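Local coordinates for protein-disulfide isomerase (Novosphingobium aromaticivorans, PDB 3GMF) that probably makes, breaks or rearranges disulfide bonds in other proteins, using a thioredoxin fold, at residues 23-28 with 65-70; 39-44 with 183-188; 55-60 with 70-75. All blocks are in the same frame, centred on the assembly; numbering follows the deposited sequence.

Interaction 1. Residues 23-28 with 65-70; sequences VSYTCP and MTVALI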
# COMPACT_ATOMS: atom_id res chain seq x y z
N VAL A 23 -4.34 3.13 -1.15
CA VAL A 23 -3.00 3.51 -1.63
C VAL A 23 -2.39 2.39 -2.47
O VAL A 23 -2.75 1.22 -2.32
CB VAL A 23 -2.02 3.91 -0.48
CG1 VAL A 23 -2.57 5.14 0.32
CG2 VAL A 23 -1.74 2.72 0.44
N SER A 24 -1.42 2.76 -3.30
CA SER A 24 -0.81 1.83 -4.24
C SER A 24 0.70 2.00 -4.19
O SER A 24 1.18 3.13 -4.21
CB SER A 24 -1.29 2.16 -5.64
OG SER A 24 -0.43 1.60 -6.63
N TYR A 25 1.44 0.88 -4.16
CA TYR A 25 2.93 0.93 -4.05
C TYR A 25 3.64 1.50 -5.26
O TYR A 25 4.80 1.91 -5.16
CB TYR A 25 3.53 -0.44 -3.69
CG TYR A 25 3.09 -0.93 -2.33
CD1 TYR A 25 3.57 -0.31 -1.17
CD2 TYR A 25 2.20 -2.00 -2.20
CE1 TYR A 25 3.17 -0.73 0.09
CE2 TYR A 25 1.78 -2.45 -0.90
CZ TYR A 25 2.28 -1.79 0.22
OH TYR A 25 1.88 -2.21 1.47
N THR A 26 2.96 1.51 -6.41
CA THR A 26 3.60 1.99 -7.66
C THR A 26 3.21 3.42 -8.02
O THR A 26 3.57 3.93 -9.09
CB THR A 26 3.29 1.06 -8.85
OG1 THR A 26 1.85 0.92 -8.99
CG2 THR A 26 3.94 -0.30 -8.64
N CYS A 27 2.46 4.07 -7.12
CA CYS A 27 1.93 5.41 -7.38
C CYS A 27 2.85 6.47 -6.75
O CYS A 27 3.13 6.43 -5.55
CB CYS A 27 0.50 5.51 -6.80
SG CYS A 27 -0.16 7.19 -6.75
N PRO A 28 3.31 7.44 -7.56
CA PRO A 28 4.23 8.46 -7.05
C PRO A 28 3.53 9.39 -6.05
O PRO A 28 4.18 9.90 -5.12
CB PRO A 28 4.61 9.23 -8.31
CG PRO A 28 3.43 9.07 -9.23
CD PRO A 28 3.00 7.65 -8.99
N MET A 65 1.09 -5.49 -6.96
CA MET A 65 0.67 -6.79 -6.39
C MET A 65 1.86 -7.50 -5.73
O MET A 65 1.71 -8.05 -4.64
CB MET A 65 0.05 -7.71 -7.45
CG MET A 65 -0.48 -9.03 -6.83
SD MET A 65 -1.79 -8.90 -5.53
CE MET A 65 -3.20 -8.82 -6.64
N THR A 66 3.01 -7.49 -6.40
CA THR A 66 4.21 -8.17 -5.88
C THR A 66 4.64 -7.54 -4.55
O THR A 66 4.91 -8.25 -3.58
CB THR A 66 5.36 -8.13 -6.92
OG1 THR A 66 4.92 -8.71 -8.15
CG2 THR A 66 6.62 -8.89 -6.40
N VAL A 67 4.69 -6.21 -4.50
CA VAL A 67 5.00 -5.52 -3.24
C VAL A 67 3.96 -5.81 -2.14
O VAL A 67 4.31 -6.08 -0.98
CB VAL A 67 5.13 -4.02 -3.46
CG1 VAL A 67 5.43 -3.35 -2.14
CG2 VAL A 67 6.26 -3.76 -4.45
N ALA A 68 2.68 -5.80 -2.52
CA ALA A 68 1.59 -6.05 -1.57
C ALA A 68 1.61 -7.49 -1.04
O ALA A 68 1.26 -7.72 0.11
CB ALA A 68 0.23 -5.70 -2.18
N LEU A 69 2.06 -8.44 -1.85
CA LEU A 69 2.24 -9.80 -1.31
C LEU A 69 3.26 -9.79 -0.19
O LEU A 69 3.00 -10.38 0.87
CB LEU A 69 2.63 -10.80 -2.40
CG LEU A 69 1.48 -11.15 -3.36
CD1 LEU A 69 2.09 -11.71 -4.66
CD2 LEU A 69 0.43 -12.08 -2.70
N ILE A 70 4.36 -9.07 -0.38
CA ILE A 70 5.43 -8.99 0.62
C ILE A 70 4.91 -8.34 1.90
O ILE A 70 4.98 -8.95 2.98
CB ILE A 70 6.68 -8.27 0.10
CG1 ILE A 70 7.21 -8.94 -1.19
CG2 ILE A 70 7.77 -8.22 1.17
CD1 ILE A 70 8.29 -8.12 -1.92
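Tyr-25 and Val-67 bring the two backbones to within 6.8 Å, CA to CA, where a type I beta turn running from Ser-24 to Cys-27 passes the middle of helix 62-73. The tyrosine does nearly all the work for its side of the contact. Its CG stands anti to the carbonyl carbon (chi1 -64°), which sends the ring out of the turn and across the helix surface. Val-67 answers with one methyl: CG1 sits over a face of the ring, 3.6 Å from the ring centroid and 20° off the normal, a CH-pi contact. The methyl is displaced toward the rim, so its shortest approach is to Tyr-25 CG, at 3.4 Å. That branch is anti to the valine's own backbone N (chi1 179°) and thereby projects from the helix onto the ring. Farther along the ring, Tyr-25 CE2 packs against Ala-68, 3.8 Å from its CB; the small residue lets the ring lie close to the helix backbone. All three residues are buried, and the phenol's hydroxyl is satisfied within the core by hydrogen bonds with His-83 ND1 and Thr-71 OG1. The start of the turn is held as well, since Asp-64 accepts from Tyr-25 N through OD1 and pairs with Ser-24 OG through OD2. At its far end the turn delivers Cys-27 to the N-cap of helix 28-46. With Cys-30 this cysteine forms a CxxC sequence at a helix start, consistent with the redox-active site of the thioredoxin fold, here backed by helix 62-73, which probably belongs to the helical insertion found in DsbA-like members.

Interaction 2. Residues 39-44 with 183-188; sequences GQLKIG and HDWASL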
# COMPACT_ATOMS: atom_id res chain seq x y z
N GLY A 39 4.30 11.23 9.70
CA GLY A 39 4.67 11.79 11.00
C GLY A 39 3.54 12.53 11.68
O GLY A 39 3.20 12.26 12.84
N GLN A 40 2.94 13.46 10.94
CA GLN A 40 1.90 14.35 11.47
C GLN A 40 0.63 13.62 11.89
O GLN A 40 0.02 13.96 12.89
CB GLN A 40 1.60 15.48 10.47
CG GLN A 40 2.75 16.49 10.31
CD GLN A 40 2.38 17.73 9.50
OE1 GLN A 40 1.37 17.76 8.80
NE2 GLN A 40 3.21 18.77 9.60
N LEU A 41 0.25 12.59 11.14
CA LEU A 41 -0.91 11.76 11.51
C LEU A 41 -0.64 10.97 12.78
O LEU A 41 -1.53 10.82 13.62
CB LEU A 41 -1.28 10.82 10.35
CG LEU A 41 -2.05 11.48 9.21
CD1 LEU A 41 -2.04 10.62 7.95
CD2 LEU A 41 -3.46 11.79 9.67
N LYS A 42 0.58 10.46 12.91
CA LYS A 42 0.98 9.71 14.10
C LYS A 42 0.92 10.57 15.37
O LYS A 42 0.22 10.22 16.31
CB LYS A 42 2.37 9.09 13.93
CG LYS A 42 2.38 7.76 13.18
CD LYS A 42 3.79 7.19 13.03
CE LYS A 42 4.27 6.50 14.31
NZ LYS A 42 3.51 5.25 14.60
N ILE A 43 1.62 11.69 15.38
CA ILE A 43 1.72 12.52 16.59
C ILE A 43 0.44 13.34 16.86
O ILE A 43 0.06 13.54 18.02
CB ILE A 43 3.00 13.40 16.62
CG1 ILE A 43 3.09 14.30 15.38
CG2 ILE A 43 4.24 12.52 16.76
CD1 ILE A 43 4.25 15.30 15.41
N GLY A 44 -0.22 13.79 15.79
CA GLY A 44 -1.41 14.62 15.90
C GLY A 44 -2.70 13.87 16.23
O GLY A 44 -3.60 14.43 16.86
N HIS A 183 -6.60 14.11 -2.86
CA HIS A 183 -5.59 13.11 -3.24
C HIS A 183 -4.16 13.43 -2.81
O HIS A 183 -3.21 12.91 -3.40
CB HIS A 183 -5.68 12.81 -4.75
CG HIS A 183 -7.07 12.47 -5.19
ND1 HIS A 183 -7.66 11.25 -4.93
CD2 HIS A 183 -8.02 13.22 -5.80
CE1 HIS A 183 -8.89 11.24 -5.41
NE2 HIS A 183 -9.14 12.43 -5.93
N ASP A 184 -4.02 14.25 -1.77
CA ASP A 184 -2.70 14.56 -1.22
C ASP A 184 -2.85 15.10 0.20
O ASP A 184 -3.96 15.33 0.66
CB ASP A 184 -1.91 15.54 -2.14
CG ASP A 184 -2.54 16.93 -2.25
OD1 ASP A 184 -3.51 17.29 -1.54
OD2 ASP A 184 -2.03 17.71 -3.08
N TRP A 185 -1.72 15.29 0.88
CA TRP A 185 -1.76 15.73 2.28
C TRP A 185 -2.32 17.15 2.43
O TRP A 185 -3.07 17.44 3.37
CB TRP A 185 -0.37 15.59 2.89
CG TRP A 185 -0.28 15.96 4.33
CD1 TRP A 185 0.66 16.78 4.89
CD2 TRP A 185 -1.11 15.48 5.40
NE1 TRP A 185 0.45 16.87 6.25
CE2 TRP A 185 -0.63 16.09 6.60
CE3 TRP A 185 -2.22 14.64 5.47
CZ2 TRP A 185 -1.22 15.86 7.85
CZ3 TRP A 185 -2.82 14.41 6.72
CH2 TRP A 185 -2.31 15.02 7.89
N ALA A 186 -2.01 18.00 1.46
CA ALA A 186 -2.44 19.40 1.50
C ALA A 186 -3.95 19.54 1.48
O ALA A 186 -4.51 20.38 2.20
CB ALA A 186 -1.81 20.16 0.35
N SER A 187 -4.62 18.70 0.68
CA SER A 187 -6.08 18.65 0.65
C SER A 187 -6.71 17.83 1.80
O SER A 187 -7.83 18.12 2.26
CB SER A 187 -6.59 18.17 -0.72
OG SER A 187 -6.09 16.89 -1.04
N LEU A 188 -6.02 16.79 2.24
CA LEU A 188 -6.53 15.95 3.30
C LEU A 188 -6.49 16.61 4.68
O LEU A 188 -7.48 16.56 5.41
CB LEU A 188 -5.78 14.62 3.32
CG LEU A 188 -6.27 13.65 4.42
CD1 LEU A 188 -7.75 13.22 4.27
CD2 LEU A 188 -5.35 12.44 4.46
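Trp-185 reaches from the first turn of helix 185-196 toward helix 28-46 and meets two consecutive residues there, Gln-40 chiefly at the N-H edge and Leu-41 at the far end of the six-membered ring. With CG anti to the backbone N (chi1 -178°), the indole is carried toward residues 39-44, whose nearest CA, that of Gln-40, is 10.0 Å from the CA of Trp-185. Gln-40 approaches at the indole edge. Its OE1 lies only 5° out of the ring plane and accepts from Trp-185 NE1 at 2.9 Å, although the N-H is bent away from a straight line (144°). Seen from the amide, the donor stands above the carbonyl plane and not on a lone pair, and the amide and indole planes are steeply inclined to each other. The base of the same glutamine also packs, its CB lying 3.9 Å from Trp-185 CZ2. Leu-41 runs past the tryptophan in the opposite direction, and its CG meets Trp-185 CH2 at 3.8 Å, with CD2 close behind. Phe-33, Ser-37 and Ile-192 add to the packing around the indole. Just before Trp-185, Asp-184 caps the helix: OD1 receives Ser-187 N at 2.9 Å and Ser-187 OG at 2.7 Å from opposite faces of the carboxylate plane. An alanine in place of Trp-185 is likely to open a gap beside Leu-41 and leave Gln-40 OE1 without its indole donor. Because that oxygen also accepts from Arg-189 NH1, it joins two donors of one helix to the other, so a polar grip at the partly exposed margin accompanies apolar packing deeper in.

Interaction 3. Residues 55-60 with 70-75; sequences VRNFVR and ITNCVP
A single amide-to-amide hydrogen bond joins Asn-57 and Asn-72, linking the end of an inner strand of the thioredoxin fold to the C-terminal part of helix 62-73, near the centre of the molecule. Strand 51-57 runs between strands 7-10 and 17-23, and Asn-57 is its final residue. The two side chains come from opposite directions, their CA atoms 9.2 Å apart. In each, CG is anti to the carbonyl carbon, which brings the two amides together between strand and helix. The contact is small, burying 77 Å² in all, and is essentially polar. Both amides have further partners that help fix their rotation. Asn-57 ND2 makes a weak hydrogen bond to the hydroxyl of Tyr-25. Asn-72 ND2 turns back to donate to Ala-68 O one turn earlier, so this nitrogen serves both its own helix and the strand. Next along the chain, Cys-73 forms a disulfide with Cys-143, tying this part of the chain to helix 137-144. In the bond across the contact, Asn-72 ND2 points almost straight at Asn-57 OD1, 3.0 Å away with an N-H...O angle of 166°; the acceptor lies in the amide plane of Asn-72, whereas the donor stands well above the carbonyl plane of Asn-57, 61° out of it.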
# COMPACT_ATOMS: atom_id res chain seq x y z
N VAL A 55 -5.29 1.39 6.47
CA VAL A 55 -4.59 1.39 5.18
C VAL A 55 -5.13 0.24 4.36
O VAL A 55 -5.14 -0.90 4.81
CB VAL A 55 -3.06 1.27 5.38
CG1 VAL A 55 -2.34 1.04 4.05
CG2 VAL A 55 -2.55 2.52 6.07
N ARG A 56 -5.63 0.58 3.19
CA ARG A 56 -6.06 -0.45 2.26
C ARG A 56 -5.15 -0.48 1.05
O ARG A 56 -4.83 0.56 0.43
CB ARG A 56 -7.52 -0.29 1.86
CG ARG A 56 -8.50 -0.37 3.03
CD ARG A 56 -9.88 -0.11 2.52
NE ARG A 56 -10.87 -0.03 3.59
CZ ARG A 56 -12.18 0.02 3.40
NH1 ARG A 56 -12.68 -0.02 2.17
NH2 ARG A 56 -12.98 0.10 4.44
N ASN A 57 -4.70 -1.69 0.73
CA ASN A 57 -3.87 -1.90 -0.45
C ASN A 57 -4.75 -1.91 -1.68
O ASN A 57 -5.46 -2.88 -1.97
CB ASN A 57 -3.07 -3.19 -0.35
CG ASN A 57 -2.14 -3.20 0.84
OD1 ASN A 57 -2.28 -4.01 1.76
ND2 ASN A 57 -1.18 -2.31 0.83
N PHE A 58 -4.72 -0.80 -2.41
CA PHE A 58 -5.47 -0.68 -3.64
C PHE A 58 -4.50 -1.09 -4.75
O PHE A 58 -3.67 -0.28 -5.19
CB PHE A 58 -5.93 0.76 -3.83
CG PHE A 58 -6.84 0.96 -5.00
CD1 PHE A 58 -8.17 0.61 -4.92
CD2 PHE A 58 -6.34 1.48 -6.20
CE1 PHE A 58 -9.02 0.78 -6.02
CE2 PHE A 58 -7.17 1.68 -7.30
CZ PHE A 58 -8.50 1.33 -7.21
N VAL A 59 -4.62 -2.34 -5.20
CA VAL A 59 -3.58 -2.91 -6.07
C VAL A 59 -3.90 -2.62 -7.54
O VAL A 59 -4.92 -3.08 -8.05
CB VAL A 59 -3.47 -4.42 -5.85
CG1 VAL A 59 -2.47 -5.02 -6.84
CG2 VAL A 59 -3.06 -4.73 -4.39
N ARG A 60 -3.02 -1.88 -8.22
CA ARG A 60 -3.32 -1.33 -9.56
C ARG A 60 -2.72 -2.11 -10.72
O ARG A 60 -3.17 -1.96 -11.88
CB ARG A 60 -2.86 0.12 -9.68
CG ARG A 60 -3.48 1.10 -8.64
CD ARG A 60 -3.05 2.52 -8.92
NE ARG A 60 -1.59 2.60 -8.97
CZ ARG A 60 -0.91 3.45 -9.74
NH1 ARG A 60 -1.57 4.30 -10.52
NH2 ARG A 60 0.43 3.42 -9.74
N ILE A 70 4.36 -9.07 -0.38
CA ILE A 70 5.43 -8.99 0.62
C ILE A 70 4.91 -8.34 1.90
O ILE A 70 4.98 -8.95 2.98
CB ILE A 70 6.68 -8.27 0.10
CG1 ILE A 70 7.21 -8.94 -1.19
CG2 ILE A 70 7.77 -8.22 1.17
CD1 ILE A 70 8.29 -8.12 -1.92
N THR A 71 4.35 -7.13 1.79
CA THR A 71 3.89 -6.41 3.00
C THR A 71 2.75 -7.13 3.74
O THR A 71 2.64 -7.05 4.97
CB THR A 71 3.52 -4.93 2.69
OG1 THR A 71 2.35 -4.90 1.86
CG2 THR A 71 4.67 -4.22 1.97
N ASN A 72 1.93 -7.89 3.00
CA ASN A 72 0.84 -8.64 3.63
C ASN A 72 1.21 -10.02 4.17
O ASN A 72 0.37 -10.65 4.83
CB ASN A 72 -0.38 -8.73 2.70
CG ASN A 72 -1.13 -7.41 2.59
OD1 ASN A 72 -2.12 -7.19 3.30
ND2 ASN A 72 -0.65 -6.53 1.71
N CYS A 73 2.44 -10.45 3.95
CA CYS A 73 2.85 -11.80 4.40
C CYS A 73 3.52 -11.72 5.75
O CYS A 73 3.61 -12.73 6.39
CB CYS A 73 3.72 -12.56 3.37
SG CYS A 73 5.50 -12.13 3.27
N VAL A 74 3.94 -10.55 6.19
CA VAL A 74 4.54 -10.36 7.51
C VAL A 74 3.46 -10.23 8.60
O VAL A 74 2.32 -9.90 8.30
CB VAL A 74 5.52 -9.13 7.55
CG1 VAL A 74 6.74 -9.37 6.66
CG2 VAL A 74 4.81 -7.82 7.19
N PRO A 75 3.81 -10.53 9.88
CA PRO A 75 2.88 -10.27 10.99
C PRO A 75 2.41 -8.81 11.04
O PRO A 75 3.17 -7.92 10.68
CB PRO A 75 3.72 -10.61 12.23
CG PRO A 75 5.14 -10.64 11.77
CD PRO A 75 5.07 -11.13 10.36

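Overall arrangement
From the N terminus, the chain leaves strand 17-23 through the turn of interaction 1, follows helix 28-46 past the first half of interaction 2, and returns along strand 51-57 to interaction 3. Helix 62-73 then closes two loops in succession: residues 65-70 meet the turn at 23-28, and residues 70-75 meet the strand end at 55-60. These two contacts cross along the chain, share Ile-70, and touch through Ser-24 OG and Arg-60 NE, 2.8 Å apart. Interaction 2 closes only at helix 185-196; its long loop encloses interaction 3 and crosses interaction 1. Its centre lies about 20 Å from both other centres, toward the opposite end of helix 28-46 from the CxxC.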